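Long-range contacts in putative exotoxin (superantigen) (Streptococcus pyogenes, PDB 1TY0), which probably acts as a secreted superantigen toxin that can use one common surface both for T-cell receptor binding and for dimerization: residues I30-T35 against F64-K69; H36-D41 against S58-K63. One frame throughout, in Å; residues are numbered along the deposited sequence.

Contact 1 (I30-T35 against F64-K69); sequences IDYLTT and FTKNQK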
ATOM      1  N   ILE A  30     -21.687  -7.897  -4.116  1.00 11.85           N
ATOM      2  CA  ILE A  30     -21.639  -8.530  -2.800  1.00 10.35           C
ATOM      3  C   ILE A  30     -22.011  -9.984  -3.047  1.00 11.66           C
ATOM      4  O   ILE A  30     -23.175 -10.295  -3.304  1.00 11.26           O
ATOM      5  CB  ILE A  30     -22.674  -7.927  -1.820  1.00 10.38           C
ATOM      6  CG1 ILE A  30     -22.317  -6.469  -1.510  1.00 10.72           C
ATOM      7  CG2 ILE A  30     -22.706  -8.748  -0.526  1.00 12.24           C
ATOM      8  CD1 ILE A  30     -23.262  -5.793  -0.533  1.00 13.29           C
ATOM      9  N   ASP A  31     -21.027 -10.873  -2.980  1.00  9.81           N
ATOM     10  CA  ASP A  31     -21.284 -12.293  -3.211  1.00 11.37           C
ATOM     11  C   ASP A  31     -21.920 -12.972  -2.011  1.00 11.19           C
ATOM     12  O   ASP A  31     -22.755 -13.872  -2.162  1.00 12.40           O
ATOM     13  CB  ASP A  31     -19.992 -13.026  -3.578  1.00 11.24           C
ATOM     14  CG  ASP A  31     -19.644 -12.896  -5.050  1.00 13.17           C
ATOM     15  OD1 ASP A  31     -20.445 -12.315  -5.811  1.00 14.43           O
ATOM     16  OD2 ASP A  31     -18.570 -13.383  -5.453  1.00 14.42           O
ATOM     17  N   TYR A  32     -21.527 -12.554  -0.817  1.00 11.37           N
ATOM     18  CA  TYR A  32     -22.084 -13.156   0.387  1.00 10.59           C
ATOM     19  C   TYR A  32     -21.968 -12.225   1.586  1.00 12.73           C
ATOM     20  O   TYR A  32     -21.044 -11.403   1.665  1.00 12.70           O
ATOM     21  CB  TYR A  32     -21.370 -14.481   0.685  1.00 10.86           C
ATOM     22  CG  TYR A  32     -22.153 -15.390   1.596  1.00 11.40           C
ATOM     23  CD1 TYR A  32     -23.316 -16.022   1.149  1.00 12.68           C
ATOM     24  CD2 TYR A  32     -21.753 -15.598   2.914  1.00 12.75           C
ATOM     25  CE1 TYR A  32     -24.060 -16.840   1.995  1.00 13.32           C
ATOM     26  CE2 TYR A  32     -22.494 -16.414   3.771  1.00 15.05           C
ATOM     27  CZ  TYR A  32     -23.643 -17.031   3.302  1.00 13.52           C
ATOM     28  OH  TYR A  32     -24.367 -17.838   4.148  1.00 13.72           O
ATOM     29  N   LEU A  33     -22.920 -12.355   2.510  1.00 10.41           N
ATOM     30  CA  LEU A  33     -22.951 -11.555   3.727  1.00 12.09           C
ATOM     31  C   LEU A  33     -23.081 -12.443   4.959  1.00 13.32           C
ATOM     32  O   LEU A  33     -23.976 -13.286   5.036  1.00 15.40           O
ATOM     33  CB  LEU A  33     -24.141 -10.582   3.714  1.00 11.40           C
ATOM     34  CG  LEU A  33     -24.187  -9.466   2.667  1.00  9.18           C
ATOM     35  CD1 LEU A  33     -25.558  -8.797   2.694  1.00 11.40           C
ATOM     36  CD2 LEU A  33     -23.089  -8.447   2.957  1.00 11.23           C
ATOM     37  N   THR A  34     -22.180 -12.260   5.914  1.00 12.38           N
ATOM     38  CA  THR A  34     -22.252 -13.010   7.159  1.00 11.91           C
ATOM     39  C   THR A  34     -22.609 -11.971   8.215  1.00 12.71           C
ATOM     40  O   THR A  34     -22.825 -10.799   7.890  1.00 12.45           O
ATOM     41  CB  THR A  34     -20.914 -13.690   7.502  1.00 12.51           C
ATOM     42  OG1 THR A  34     -19.905 -12.693   7.697  1.00 11.32           O
ATOM     43  CG2 THR A  34     -20.495 -14.624   6.384  1.00 13.40           C
ATOM     44  N   THR A  35     -22.669 -12.383   9.472  1.00 11.85           N
ATOM     45  CA  THR A  35     -23.030 -11.467  10.539  1.00 13.10           C
ATOM     46  C   THR A  35     -22.092 -10.273  10.675  1.00 11.71           C
ATOM     47  O   THR A  35     -22.522  -9.188  11.056  1.00 13.34           O
ATOM     48  CB  THR A  35     -23.088 -12.198  11.895  1.00 12.95           C
ATOM     49  OG1 THR A  35     -21.784 -12.679  12.239  1.00 14.69           O
ATOM     50  CG2 THR A  35     -24.047 -13.380  11.819  1.00 14.53           C
ATOM     51  N   PHE A  64     -27.294  -4.210   4.104  1.00 18.06           N
ATOM     52  CA  PHE A  64     -27.056  -4.574   2.712  1.00 16.29           C
ATOM     53  C   PHE A  64     -27.719  -5.901   2.339  1.00 18.33           C
ATOM     54  O   PHE A  64     -28.257  -6.598   3.200  1.00 19.07           O
ATOM     55  CB  PHE A  64     -25.543  -4.659   2.464  1.00 15.26           C
ATOM     56  CG  PHE A  64     -24.822  -3.347   2.644  1.00 13.05           C
ATOM     57  CD1 PHE A  64     -24.484  -2.892   3.914  1.00 12.99           C
ATOM     58  CD2 PHE A  64     -24.492  -2.564   1.541  1.00 14.89           C
ATOM     59  CE1 PHE A  64     -23.822  -1.671   4.085  1.00 14.37           C
ATOM     60  CE2 PHE A  64     -23.834  -1.349   1.697  1.00 12.70           C
ATOM     61  CZ  PHE A  64     -23.497  -0.898   2.973  1.00 15.88           C
ATOM     62  N   THR A  65     -27.684  -6.245   1.054  1.00 17.85           N
ATOM     63  CA  THR A  65     -28.270  -7.497   0.584  1.00 18.65           C
ATOM     64  C   THR A  65     -27.353  -8.138  -0.456  1.00 17.94           C
ATOM     65  O   THR A  65     -26.633  -7.440  -1.169  1.00 17.60           O
ATOM     66  CB  THR A  65     -29.667  -7.270  -0.047  1.00 21.82           C
ATOM     67  OG1 THR A  65     -29.528  -6.572  -1.287  1.00 24.84           O
ATOM     68  CG2 THR A  65     -30.545  -6.452   0.882  1.00 23.36           C
ATOM     69  N   LYS A  66     -27.365  -9.467  -0.535  1.00 16.60           N
ATOM     70  CA  LYS A  66     -26.520 -10.151  -1.506  1.00 17.32           C
ATOM     71  C   LYS A  66     -26.810  -9.661  -2.915  1.00 18.12           C
ATOM     72  O   LYS A  66     -27.949  -9.324  -3.253  1.00 16.67           O
ATOM     73  CB  LYS A  66     -26.723 -11.671  -1.454  1.00 18.33           C
ATOM     74  CG  LYS A  66     -26.229 -12.334  -0.185  1.00 20.57           C
ATOM     75  CD  LYS A  66     -26.359 -13.850  -0.270  1.00 20.83           C
ATOM     76  CE  LYS A  66     -27.811 -14.283  -0.410  1.00 23.65           C
ATOM     77  NZ  LYS A  66     -27.955 -15.767  -0.467  1.00 24.28           N
ATOM     78  N   ASN A  67     -25.753  -9.621  -3.719  1.00 16.88           N
ATOM     79  CA  ASN A  67     -25.790  -9.197  -5.112  1.00 17.38           C
ATOM     80  C   ASN A  67     -26.065  -7.717  -5.342  1.00 17.35           C
ATOM     81  O   ASN A  67     -26.383  -7.296  -6.452  1.00 19.78           O
ATOM     82  CB  ASN A  67     -26.758 -10.075  -5.896  1.00 19.04           C
ATOM     83  CG  ASN A  67     -26.341 -11.529  -5.873  1.00 18.96           C
ATOM     84  OD1 ASN A  67     -25.166 -11.844  -6.076  1.00 16.93           O
ATOM     85  ND2 ASN A  67     -27.289 -12.422  -5.615  1.00 19.98           N
ATOM     86  N   GLN A  68     -25.932  -6.938  -4.276  1.00 17.71           N
ATOM     87  CA  GLN A  68     -26.086  -5.494  -4.355  1.00 17.51           C
ATOM     88  C   GLN A  68     -24.697  -5.041  -4.804  1.00 16.65           C
ATOM     89  O   GLN A  68     -23.699  -5.686  -4.468  1.00 14.92           O
ATOM     90  CB  GLN A  68     -26.389  -4.917  -2.970  1.00 18.81           C
ATOM     91  CG  GLN A  68     -26.522  -3.404  -2.912  1.00 21.62           C
ATOM     92  CD  GLN A  68     -26.695  -2.889  -1.488  1.00 24.53           C
ATOM     93  OE1 GLN A  68     -27.050  -3.644  -0.575  1.00 19.79           O
ATOM     94  NE2 GLN A  68     -26.455  -1.592  -1.294  1.00 23.77           N
ATOM     95  N   LYS A  69     -24.629  -3.960  -5.574  1.00 14.42           N
ATOM     96  CA  LYS A  69     -23.346  -3.441  -6.029  1.00 15.32           C
ATOM     97  C   LYS A  69     -22.839  -2.441  -5.001  1.00 14.87           C
ATOM     98  O   LYS A  69     -23.601  -1.617  -4.488  1.00 13.60           O
ATOM     99  CB  LYS A  69     -23.491  -2.756  -7.392  1.00 17.23           C
ATOM    100  CG  LYS A  69     -23.859  -3.698  -8.528  1.00 19.95           C
ATOM    101  CD  LYS A  69     -22.795  -4.765  -8.722  1.00 22.01           C
ATOM    102  CE  LYS A  69     -23.159  -5.716  -9.858  1.00 24.89           C
ATOM    103  NZ  LYS A  69     -24.411  -6.469  -9.579  1.00 29.82           N
TER

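Contact 2 (H36-D41 against S58-K63); sequences HDFYID and SYITTK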
ATOM      1  N   HIS A  36     -20.817 -10.466  10.350  1.00 10.76           N
ATOM      2  CA  HIS A  36     -19.844  -9.391  10.482  1.00 10.06           C
ATOM      3  C   HIS A  36     -18.882  -9.216   9.310  1.00 11.49           C
ATOM      4  O   HIS A  36     -17.898  -8.474   9.420  1.00 11.43           O
ATOM      5  CB  HIS A  36     -19.042  -9.578  11.774  1.00 11.00           C
ATOM      6  CG  HIS A  36     -19.873  -9.491  13.016  1.00 11.49           C
ATOM      7  ND1 HIS A  36     -20.687 -10.520  13.444  1.00 13.29           N
ATOM      8  CD2 HIS A  36     -20.050  -8.482  13.901  1.00 14.37           C
ATOM      9  CE1 HIS A  36     -21.327 -10.147  14.538  1.00 12.99           C
ATOM     10  NE2 HIS A  36     -20.959  -8.914  14.837  1.00 13.88           N
ATOM     11  N   ASP A  37     -19.153  -9.883   8.191  1.00  9.49           N
ATOM     12  CA  ASP A  37     -18.276  -9.762   7.026  1.00 10.71           C
ATOM     13  C   ASP A  37     -18.996  -9.607   5.695  1.00 10.60           C
ATOM     14  O   ASP A  37     -20.051 -10.201   5.464  1.00 12.26           O
ATOM     15  CB  ASP A  37     -17.358 -10.984   6.908  1.00 12.70           C
ATOM     16  CG  ASP A  37     -16.306 -11.042   7.991  1.00 16.20           C
ATOM     17  OD1 ASP A  37     -16.651 -11.450   9.118  1.00 15.82           O
ATOM     18  OD2 ASP A  37     -15.132 -10.681   7.716  1.00 12.92           O
ATOM     19  N   PHE A  38     -18.402  -8.796   4.823  1.00 10.63           N
ATOM     20  CA  PHE A  38     -18.896  -8.597   3.466  1.00 10.47           C
ATOM     21  C   PHE A  38     -17.913  -9.413   2.631  1.00 10.29           C
ATOM     22  O   PHE A  38     -16.706  -9.286   2.829  1.00 10.51           O
ATOM     23  CB  PHE A  38     -18.723  -7.149   2.989  1.00 11.01           C
ATOM     24  CG  PHE A  38     -19.669  -6.156   3.596  1.00 12.39           C
ATOM     25  CD1 PHE A  38     -20.898  -5.896   2.999  1.00 13.54           C
ATOM     26  CD2 PHE A  38     -19.298  -5.423   4.720  1.00 14.47           C
ATOM     27  CE1 PHE A  38     -21.746  -4.910   3.511  1.00 12.15           C
ATOM     28  CE2 PHE A  38     -20.141  -4.436   5.240  1.00 11.83           C
ATOM     29  CZ  PHE A  38     -21.367  -4.184   4.628  1.00 12.36           C
ATOM     30  N   TYR A  39     -18.401 -10.259   1.727  1.00  8.44           N
ATOM     31  CA  TYR A  39     -17.496 -10.985   0.839  1.00 11.00           C
ATOM     32  C   TYR A  39     -17.835 -10.439  -0.534  1.00 11.11           C
ATOM     33  O   TYR A  39     -18.871 -10.770  -1.107  1.00 11.11           O
ATOM     34  CB  TYR A  39     -17.717 -12.496   0.929  1.00 10.21           C
ATOM     35  CG  TYR A  39     -17.139 -13.048   2.206  1.00 10.72           C
ATOM     36  CD1 TYR A  39     -15.756 -13.095   2.400  1.00 13.21           C
ATOM     37  CD2 TYR A  39     -17.967 -13.432   3.256  1.00 14.84           C
ATOM     38  CE1 TYR A  39     -15.215 -13.503   3.614  1.00 15.85           C
ATOM     39  CE2 TYR A  39     -17.435 -13.840   4.478  1.00 17.09           C
ATOM     40  CZ  TYR A  39     -16.060 -13.870   4.649  1.00 18.92           C
ATOM     41  OH  TYR A  39     -15.524 -14.247   5.862  1.00 23.41           O
ATOM     42  N   ILE A  40     -16.949  -9.583  -1.037  1.00 10.49           N
ATOM     43  CA  ILE A  40     -17.143  -8.886  -2.306  1.00 10.03           C
ATOM     44  C   ILE A  40     -16.218  -9.362  -3.414  1.00 10.43           C
ATOM     45  O   ILE A  40     -15.017  -9.544  -3.213  1.00 10.70           O
ATOM     46  CB  ILE A  40     -16.921  -7.362  -2.116  1.00 10.87           C
ATOM     47  CG1 ILE A  40     -17.680  -6.861  -0.880  1.00 14.91           C
ATOM     48  CG2 ILE A  40     -17.332  -6.612  -3.365  1.00 12.10           C
ATOM     49  CD1 ILE A  40     -19.154  -7.161  -0.871  1.00 22.50           C
ATOM     50  N   ASP A  41     -16.787  -9.544  -4.595  1.00  9.24           N
ATOM     51  CA  ASP A  41     -16.026 -10.003  -5.739  1.00 10.02           C
ATOM     52  C   ASP A  41     -15.348  -8.884  -6.531  1.00 10.78           C
ATOM     53  O   ASP A  41     -15.992  -7.906  -6.912  1.00 13.29           O
ATOM     54  CB  ASP A  41     -16.944 -10.787  -6.670  1.00 10.55           C
ATOM     55  CG  ASP A  41     -16.199 -11.417  -7.827  1.00 14.61           C
ATOM     56  OD1 ASP A  41     -15.038 -11.820  -7.627  1.00 15.05           O
ATOM     57  OD2 ASP A  41     -16.776 -11.524  -8.931  1.00 16.01           O
ATOM     58  N   SER A  58     -21.287  -5.172  14.513  1.00 18.66           N
ATOM     59  CA  SER A  58     -22.615  -5.759  14.418  1.00 19.99           C
ATOM     60  C   SER A  58     -23.630  -4.842  13.734  1.00 20.93           C
ATOM     61  O   SER A  58     -23.504  -3.617  13.765  1.00 22.19           O
ATOM     62  CB  SER A  58     -23.125  -6.111  15.819  1.00 20.03           C
ATOM     63  OG  SER A  58     -22.172  -6.875  16.537  1.00 23.29           O
ATOM     64  N   TYR A  59     -24.626  -5.460  13.107  1.00 21.39           N
ATOM     65  CA  TYR A  59     -25.718  -4.757  12.437  1.00 23.13           C
ATOM     66  C   TYR A  59     -25.348  -3.756  11.344  1.00 20.61           C
ATOM     67  O   TYR A  59     -25.956  -2.690  11.222  1.00 20.26           O
ATOM     68  CB  TYR A  59     -26.596  -4.096  13.498  1.00 26.68           C
ATOM     69  CG  TYR A  59     -27.158  -5.116  14.460  1.00 31.15           C
ATOM     70  CD1 TYR A  59     -28.095  -6.057  14.032  1.00 32.47           C
ATOM     71  CD2 TYR A  59     -26.703  -5.189  15.776  1.00 32.45           C
ATOM     72  CE1 TYR A  59     -28.563  -7.051  14.891  1.00 35.02           C
ATOM     73  CE2 TYR A  59     -27.165  -6.179  16.644  1.00 34.95           C
ATOM     74  CZ  TYR A  59     -28.093  -7.106  16.195  1.00 35.38           C
ATOM     75  OH  TYR A  59     -28.555  -8.087  17.048  1.00 36.58           O
ATOM     76  N   ILE A  60     -24.354  -4.121  10.542  1.00 16.81           N
ATOM     77  CA  ILE A  60     -23.919  -3.292   9.428  1.00 16.53           C
ATOM     78  C   ILE A  60     -24.253  -4.057   8.154  1.00 15.49           C
ATOM     79  O   ILE A  60     -24.846  -3.511   7.226  1.00 15.53           O
ATOM     80  CB  ILE A  60     -22.394  -3.019   9.482  1.00 15.90           C
ATOM     81  CG1 ILE A  60     -22.065  -2.117  10.676  1.00 19.68           C
ATOM     82  CG2 ILE A  60     -21.925  -2.388   8.170  1.00 14.72           C
ATOM     83  CD1 ILE A  60     -22.715  -0.763  10.623  1.00 24.29           C
ATOM     84  N   THR A  61     -23.890  -5.337   8.112  1.00 16.28           N
ATOM     85  CA  THR A  61     -24.183  -6.133   6.927  1.00 15.77           C
ATOM     86  C   THR A  61     -25.691  -6.280   6.729  1.00 17.92           C
ATOM     87  O   THR A  61     -26.154  -6.540   5.623  1.00 16.03           O
ATOM     88  CB  THR A  61     -23.542  -7.546   6.996  1.00 15.46           C
ATOM     89  OG1 THR A  61     -23.988  -8.224   8.175  1.00 14.37           O
ATOM     90  CG2 THR A  61     -22.021  -7.446   7.003  1.00 14.79           C
ATOM     91  N   THR A  62     -26.455  -6.115   7.804  1.00 18.78           N
ATOM     92  CA  THR A  62     -27.907  -6.226   7.716  1.00 21.84           C
ATOM     93  C   THR A  62     -28.490  -5.081   6.892  1.00 22.14           C
ATOM     94  O   THR A  62     -29.626  -5.162   6.419  1.00 21.78           O
ATOM     95  CB  THR A  62     -28.552  -6.227   9.119  1.00 23.32           C
ATOM     96  OG1 THR A  62     -28.136  -5.062   9.843  1.00 27.55           O
ATOM     97  CG2 THR A  62     -28.129  -7.466   9.893  1.00 25.96           C
ATOM     98  N   LYS A  63     -27.705  -4.021   6.716  1.00 20.91           N
ATOM     99  CA  LYS A  63     -28.130  -2.858   5.940  1.00 22.04           C
ATOM    100  C   LYS A  63     -27.980  -3.122   4.443  1.00 20.77           C
ATOM    101  O   LYS A  63     -28.477  -2.356   3.616  1.00 21.54           O
ATOM    102  CB  LYS A  63     -27.288  -1.631   6.307  1.00 22.99           C
ATOM    103  CG  LYS A  63     -27.360  -1.209   7.765  1.00 26.01           C
ATOM    104  CD  LYS A  63     -26.445  -0.015   8.006  1.00 29.28           C
ATOM    105  CE  LYS A  63     -26.397   0.382   9.469  1.00 31.33           C
ATOM    106  NZ  LYS A  63     -25.467   1.532   9.682  1.00 34.12           N
TER

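Contact 1 (I30-T35 against F64-K69)
The carbonyl oxygen of I30 takes the shortest polar bond here, from the backbone N of N67, with I30 O and N67 N 2.7 Å apart. I30 N in turn donates to Q68 O at 3.0 Å. I30 thus uses both its backbone groups, on two successive residues of the facing segment, and so couples strand 28-33 to a type II turn running from T65 to Q68. The turn is closed by Q68 N on T65 O and braced from within its own segment: the extended Q68 side chain reaches back, and its OE1 accepts the backbone N of T65 at 3.1 Å. In the OB-fold domain of this toxin family, strands 28-33 and 69-74 are antiparallel neighbours in the sheet, and the two bonds lie where the chain, leaving the turn, runs into strand 69-74. The I30 side chain is buried. Its CG1 is anti to the carbonyl carbon (chi1 -66°) and the chain is extended beyond it, which carries CD1 to F64 CB at 3.9 Å; the two side chains cross at about a right angle. L33 reaches the same phenylalanine with one branch, CD1, which lies 3.5 Å from F64 O and also touches F64 CB. F38 of the next strand meets the F64 ring edge-to-face. Toward the exposed side, the aliphatic part of K66 lies alongside Y32, both pointing the same way, with K66 CD 4.0 Å from Y32 CD1.

Contact 2 (H36-D41 against S58-K63)
T61 sets its methyl group squarely over one face of the F38 ring: CG2 lies 4.0 Å from the ring centroid and only 10° off the normal, a CH-pi contact. Both residues are buried, and so is I60, whose CG2 comes to the ring edge near its plane, 4.0 Å from F38 CE2. The phenyl group is thus met on a face and at an edge by consecutive residues of 58-63. The T61 methyl also touches the strand backbone, 3.7 Å from D37 O. With chi1 at 57°, T61 has CG2 beside its backbone N and OG1 between N and the carbonyl carbon; the hydroxyl is hydrogen-bonded to T34 O, so its polar end is satisfied while its methyl packs on the aromatic ring. The looser side lies at H36 and S58, which is exposed. Here a single polar bond joins the side chains, H36 NE2 and S58 OG being 2.9 Å apart. The hydroxyl sits at the imidazole edge, in the ring plane. NE2 also approaches S58 CB, while ND1 bonds to T35 OG1, so the ring is held at both its nitrogens. The CB of H36 starts out away from 58-63, but the ring swings back to bring NE2 to the serine. Apolar side chains from the connection between strands 51-55 and 69-74 thus lie against an aromatic residue of strand 37-41, consistent with the OB barrel, where the link between the third and fourth strands packs against the barrel.

Contact 2 is nested within the loop closed by contact 1, and their centres lie about 7 Å apart. Neighbouring antiparallel strands, 28-33 and 37-41, supply one side of each, while the connection between strands 51-55 and 69-74 supplies the other. Contact 2 is the more buried, with three of its six touching residues buried and one exposed; contact 1 lies nearer the surface, with two of nine buried and five exposed. Contact 1 depends on backbone bonds, as suits a place where the chain enters a strand; in contact 2 the one cross-contact hydrogen bond is between side chains, and the rest is apolar packing. Besides T61-T34, D31 N and Y39 O, 2.9 Å apart, join them within the classic bulge where D31 and Y32 face Y39.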